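Local coordinates for protein geobacter metallireducens SMUG1 (Geobacter metallireducens, PDB 5H9I) that belongs to the uracil-DNA glycosylase superfamily, as a SMUG1-type protein with a central parallel sheet flanked by helices, at residues Leu56-Met60 with Gly188-Ala193; Pro183-Ile187 with Leu233-Val238. All blocks are in the same frame, centred on the assembly; numbering follows the deposited sequence.

Contact 1 of 2, residues Leu56-Met60 with Gly188-Ala193; sequences LFVGM and GVGAFA. With XAN (xanthine), chain B.
Val-58 and Val-189 lie on neighbouring parallel strands and share a short backbone bond. Val-189 N donates to Val-58 O at 2.8 Å, with an N-H...O angle of 171°. This continues the ladder that Leu-56 and Val-58 make with Val-185 and Ile-187. The same carbonyl oxygen also takes a CA-H...O contact from Gly-188 CA at 3.5 Å. Ala-193 CB, in the first turn of helix 191-201, lies 3.2 Å from Val-58 O and also packs on Gly-59 C. This is the buried, tightly packed part. On the other side of the sheet from Val-58, Phe-57 CD1 meets Val-189 CG2 at 4.2 Å, a lighter touch made obliquely to the ring. Val-189 CG1 stands anti to the backbone N (chi1 180°), which leaves CG2 on the side of Phe-57 and Val-58 O.

The far end is more open. Met-60 and Phe-192 are both partly exposed. The Met-60 sulfur lies obliquely by the Phe-192 ring, a Met-aromatic contact, but the modelled fit is too close and its detail is doubtful.

Here the strand end becomes part of the xanthine pocket. Xanthine is also hydrogen-bonded to Asn-139 ND2, Phe-74 N, Glu-111 OE1 and His-213 NE2. The strand bond is spent at Val-58 O. Two residues on, where the strand has ended, Met-60 N donates to xanthine O6 at 2.9 Å. The strand pairing probably helps fix the position of this amide.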
# COMPACT_ATOMS: atom_id res chain seq x y z
N LEU A 56 -1.24 10.72 -5.71
CA LEU A 56 -0.98 9.61 -4.76
C LEU A 56 -1.95 8.48 -4.94
O LEU A 56 -3.15 8.75 -4.78
CB LEU A 56 -1.05 10.12 -3.35
CG LEU A 56 -0.85 9.10 -2.26
CD1 LEU A 56 0.52 8.48 -2.31
CD2 LEU A 56 -1.07 9.70 -0.89
N PHE A 57 -1.53 7.29 -5.27
CA PHE A 57 -2.34 6.12 -5.27
C PHE A 57 -2.30 5.52 -3.88
O PHE A 57 -1.21 5.44 -3.28
CB PHE A 57 -1.82 5.10 -6.30
CG PHE A 57 -2.07 5.43 -7.70
CD1 PHE A 57 -3.31 5.31 -8.33
CD2 PHE A 57 -1.02 5.94 -8.48
CE1 PHE A 57 -3.48 5.63 -9.65
CE2 PHE A 57 -1.19 6.23 -9.81
CZ PHE A 57 -2.45 6.09 -10.38
N VAL A 58 -3.43 5.06 -3.36
CA VAL A 58 -3.55 4.49 -2.05
C VAL A 58 -4.25 3.15 -2.13
O VAL A 58 -5.38 3.03 -2.61
CB VAL A 58 -4.34 5.39 -1.08
CG1 VAL A 58 -4.48 4.83 0.28
CG2 VAL A 58 -3.70 6.74 -1.11
N GLY A 59 -3.52 2.09 -1.76
CA GLY A 59 -4.13 0.74 -1.64
C GLY A 59 -4.70 0.54 -0.26
O GLY A 59 -4.63 1.40 0.55
N MET A 60 -5.20 -0.61 -0.04
CA MET A 60 -5.83 -0.94 1.22
C MET A 60 -4.83 -1.52 2.20
O MET A 60 -4.56 -0.93 3.19
CB MET A 60 -6.98 -1.93 0.98
CG MET A 60 -7.68 -2.44 2.25
SD MET A 60 -9.14 -3.61 1.89
CE MET A 60 -8.17 -4.97 1.39
N GLY A 188 -7.87 6.15 -4.61
CA GLY A 188 -7.99 4.87 -4.00
C GLY A 188 -7.93 3.76 -5.04
O GLY A 188 -8.65 3.84 -6.06
N VAL A 189 -7.17 2.74 -4.75
CA VAL A 189 -7.18 1.53 -5.62
C VAL A 189 -8.17 0.58 -4.94
O VAL A 189 -7.88 -0.07 -3.93
CB VAL A 189 -5.81 0.94 -5.74
CG1 VAL A 189 -5.85 -0.30 -6.65
CG2 VAL A 189 -4.81 1.98 -6.22
N GLY A 190 -9.35 0.57 -5.54
CA GLY A 190 -10.51 -0.19 -4.94
C GLY A 190 -11.37 0.67 -4.09
O GLY A 190 -11.02 1.78 -3.67
N ALA A 191 -12.55 0.15 -3.82
CA ALA A 191 -13.56 0.92 -3.07
C ALA A 191 -13.23 1.18 -1.64
O ALA A 191 -13.59 2.25 -1.13
CB ALA A 191 -14.91 0.09 -3.14
N PHE A 192 -12.64 0.21 -0.94
CA PHE A 192 -12.30 0.42 0.47
C PHE A 192 -11.28 1.56 0.61
O PHE A 192 -11.45 2.48 1.41
CB PHE A 192 -11.82 -0.82 1.19
CG PHE A 192 -11.12 -0.54 2.48
CD1 PHE A 192 -11.81 -0.56 3.70
CD2 PHE A 192 -9.68 -0.24 2.46
CE1 PHE A 192 -11.09 -0.30 4.87
CE2 PHE A 192 -8.96 0.00 3.54
CZ PHE A 192 -9.67 -0.04 4.80
N ALA A 193 -10.23 1.48 -0.18
CA ALA A 193 -9.24 2.54 -0.11
C ALA A 193 -9.83 3.85 -0.48
O ALA A 193 -9.55 4.82 0.18
CB ALA A 193 -8.01 2.22 -0.99
N9 XAN B . -2.22 -6.42 -3.43
C4 XAN B . -1.98 -5.34 -2.73
N3 XAN B . -0.89 -4.75 -2.27
C2 XAN B . -0.98 -3.68 -1.60
O2 XAN B . 0.02 -3.20 -1.15
N1 XAN B . -2.15 -3.06 -1.38
C6 XAN B . -3.29 -3.52 -1.80
O6 XAN B . -4.38 -2.99 -1.55
C5 XAN B . -3.26 -4.74 -2.48
N7 XAN B . -4.20 -5.49 -3.03
C8 XAN B . -3.57 -6.50 -3.61

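Contact 2 of 2, residues Pro183-Ile187 with Leu233-Val238; sequences PRVVI and LAELGV
Ile-187 meets Leu-233 at about a right angle, and their methyl ends do the touching. Ile-187 CD1 lies 3.3 Å from Leu-233 CD2, which is tighter than usual for two carbons. Ile-187 CG1 is anti to the carbonyl carbon (chi1 -57°), and the extended chi2 sends CD1 on toward the helix end. Leu-236 comes to the same side chain at a slant, with CD2 4.0 Å from Ile-187 CG1. Val-238 CG2 has two neighbours: it is 4.2 Å from Ile-187 CD1 and 4.2 Å from Val-185 CG1. The two valines cross obliquely.

Arg-184 forms the polar, exposed border. Its chain runs extended from the backbone and bends at chi3 (67°). Val-185 CG2 covers the outer part of one guanidinium face, 3.5 Å from the plane. Arg-184 NH2 donates to Gly-237 O at 3.3 Å, the oxygen lying at the guanidinium edge but tilted somewhat from its plane. This bond is long. NH2 comes in from above the carbonyl plane, 45° out of it.

The turn that carries this carbonyl is a Schellman motif. Val-238 N bonds to Leu-233 O at 2.9 Å, Gly-237 N bonds to Ala-234 O, and Gly-237 has positive phi.

The contact joins Arg-184 and the first half of strand 185-189 to the last turn of helix 219-235 and the turn that follows it. Val-55 of strand 55-59 touches both Ile-187 and Val-238, and Ile-211 of strand 207-211 touches both Ile-187 and Leu-233. The helix end and this turn thus pack on a sheet face built from three adjacent parallel strands.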
# COMPACT_ATOMS: atom_id res chain seq x y z
N PRO A 183 -0.07 16.24 -3.09
CA PRO A 183 -0.68 15.92 -4.35
C PRO A 183 -1.94 16.75 -4.63
O PRO A 183 -2.57 17.20 -3.66
CB PRO A 183 -1.12 14.44 -4.14
CG PRO A 183 -1.33 14.37 -2.64
CD PRO A 183 -0.28 15.25 -2.01
N ARG A 184 -2.29 16.88 -5.89
CA ARG A 184 -3.54 17.44 -6.34
C ARG A 184 -4.68 16.40 -6.26
O ARG A 184 -5.75 16.78 -6.03
CB ARG A 184 -3.31 17.95 -7.77
CG ARG A 184 -4.48 18.51 -8.55
CD ARG A 184 -4.10 18.87 -10.00
NE ARG A 184 -3.75 17.74 -10.89
CZ ARG A 184 -4.61 16.98 -11.55
NH1 ARG A 184 -5.93 17.15 -11.46
NH2 ARG A 184 -4.15 16.02 -12.30
N VAL A 185 -4.38 15.11 -6.46
CA VAL A 185 -5.37 14.08 -6.53
C VAL A 185 -4.87 12.84 -5.75
O VAL A 185 -3.67 12.54 -5.88
CB VAL A 185 -5.65 13.66 -7.99
CG1 VAL A 185 -6.80 12.73 -8.09
CG2 VAL A 185 -5.87 14.86 -8.86
N VAL A 186 -5.76 12.27 -4.99
CA VAL A 186 -5.51 11.02 -4.26
C VAL A 186 -6.43 10.01 -4.82
O VAL A 186 -7.67 10.24 -4.86
CB VAL A 186 -5.65 11.21 -2.79
CG1 VAL A 186 -5.52 9.95 -2.01
CG2 VAL A 186 -4.65 12.30 -2.27
N ILE A 187 -5.94 8.85 -5.22
CA ILE A 187 -6.73 7.86 -5.92
C ILE A 187 -6.72 6.59 -5.08
O ILE A 187 -5.63 5.96 -4.98
CB ILE A 187 -6.15 7.57 -7.32
CG1 ILE A 187 -6.04 8.85 -8.15
CG2 ILE A 187 -6.93 6.46 -8.01
CD1 ILE A 187 -5.45 8.79 -9.49
N LEU A 233 -8.84 7.14 -14.91
CA LEU A 233 -7.95 8.27 -14.74
C LEU A 233 -8.22 9.47 -15.61
O LEU A 233 -8.10 10.57 -15.16
CB LEU A 233 -6.50 7.79 -14.91
CG LEU A 233 -5.96 6.80 -13.81
CD1 LEU A 233 -4.75 6.03 -14.31
CD2 LEU A 233 -5.76 7.47 -12.47
N ALA A 234 -8.51 9.22 -16.85
CA ALA A 234 -8.84 10.29 -17.76
C ALA A 234 -10.08 11.02 -17.31
O ALA A 234 -10.12 12.26 -17.33
CB ALA A 234 -9.01 9.69 -19.14
N GLU A 235 -11.07 10.29 -16.82
CA GLU A 235 -12.29 10.92 -16.28
C GLU A 235 -12.04 11.73 -15.06
O GLU A 235 -12.67 12.74 -14.88
CB GLU A 235 -13.36 9.90 -15.88
CG GLU A 235 -13.87 9.05 -16.94
CD GLU A 235 -14.70 7.90 -16.34
OE1 GLU A 235 -14.98 7.90 -15.10
OE2 GLU A 235 -15.01 6.99 -17.12
N LEU A 236 -11.01 11.42 -14.26
CA LEU A 236 -10.52 12.17 -13.17
C LEU A 236 -9.62 13.37 -13.53
O LEU A 236 -9.14 14.09 -12.64
CB LEU A 236 -9.71 11.31 -12.16
CG LEU A 236 -10.35 10.58 -10.97
CD1 LEU A 236 -11.51 9.77 -11.46
CD2 LEU A 236 -9.34 9.64 -10.35
N GLY A 237 -9.20 13.48 -14.78
CA GLY A 237 -8.22 14.54 -15.12
C GLY A 237 -6.79 14.23 -14.90
O GLY A 237 -5.99 15.08 -14.83
N VAL A 238 -6.47 12.94 -14.81
CA VAL A 238 -5.13 12.52 -14.49
C VAL A 238 -4.40 11.94 -15.69
O VAL A 238 -4.82 11.00 -16.23
CB VAL A 238 -5.10 11.47 -13.35
CG1 VAL A 238 -3.69 10.98 -13.11
CG2 VAL A 238 -5.70 12.04 -12.08

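How the contacts relate
Both contacts use strand 185-189 of the parallel sheet. Contact 1 is buried, with its centre about 8 Å from the chain centre. Contact 2 is only partly buried, at about 18 Å. Contact 1 is strand beside strand, with the first turn of helix 191-201 packed on the end of strand 55-59, and it ends at a ligand. Contact 2 is helix end on sheet face, mostly aliphatic, with one arginine at its exposed border. They meet where strand 55-59 of contact 1 runs beside 185-187 of contact 2. Leu-56 O with Ile-187 N, and Val-58 N with Ile-187 O, are probable hydrogen bonds. Phe-57 CE1 packs on Ile-187 CD1; Val-58 and Val-186 touch on the other face.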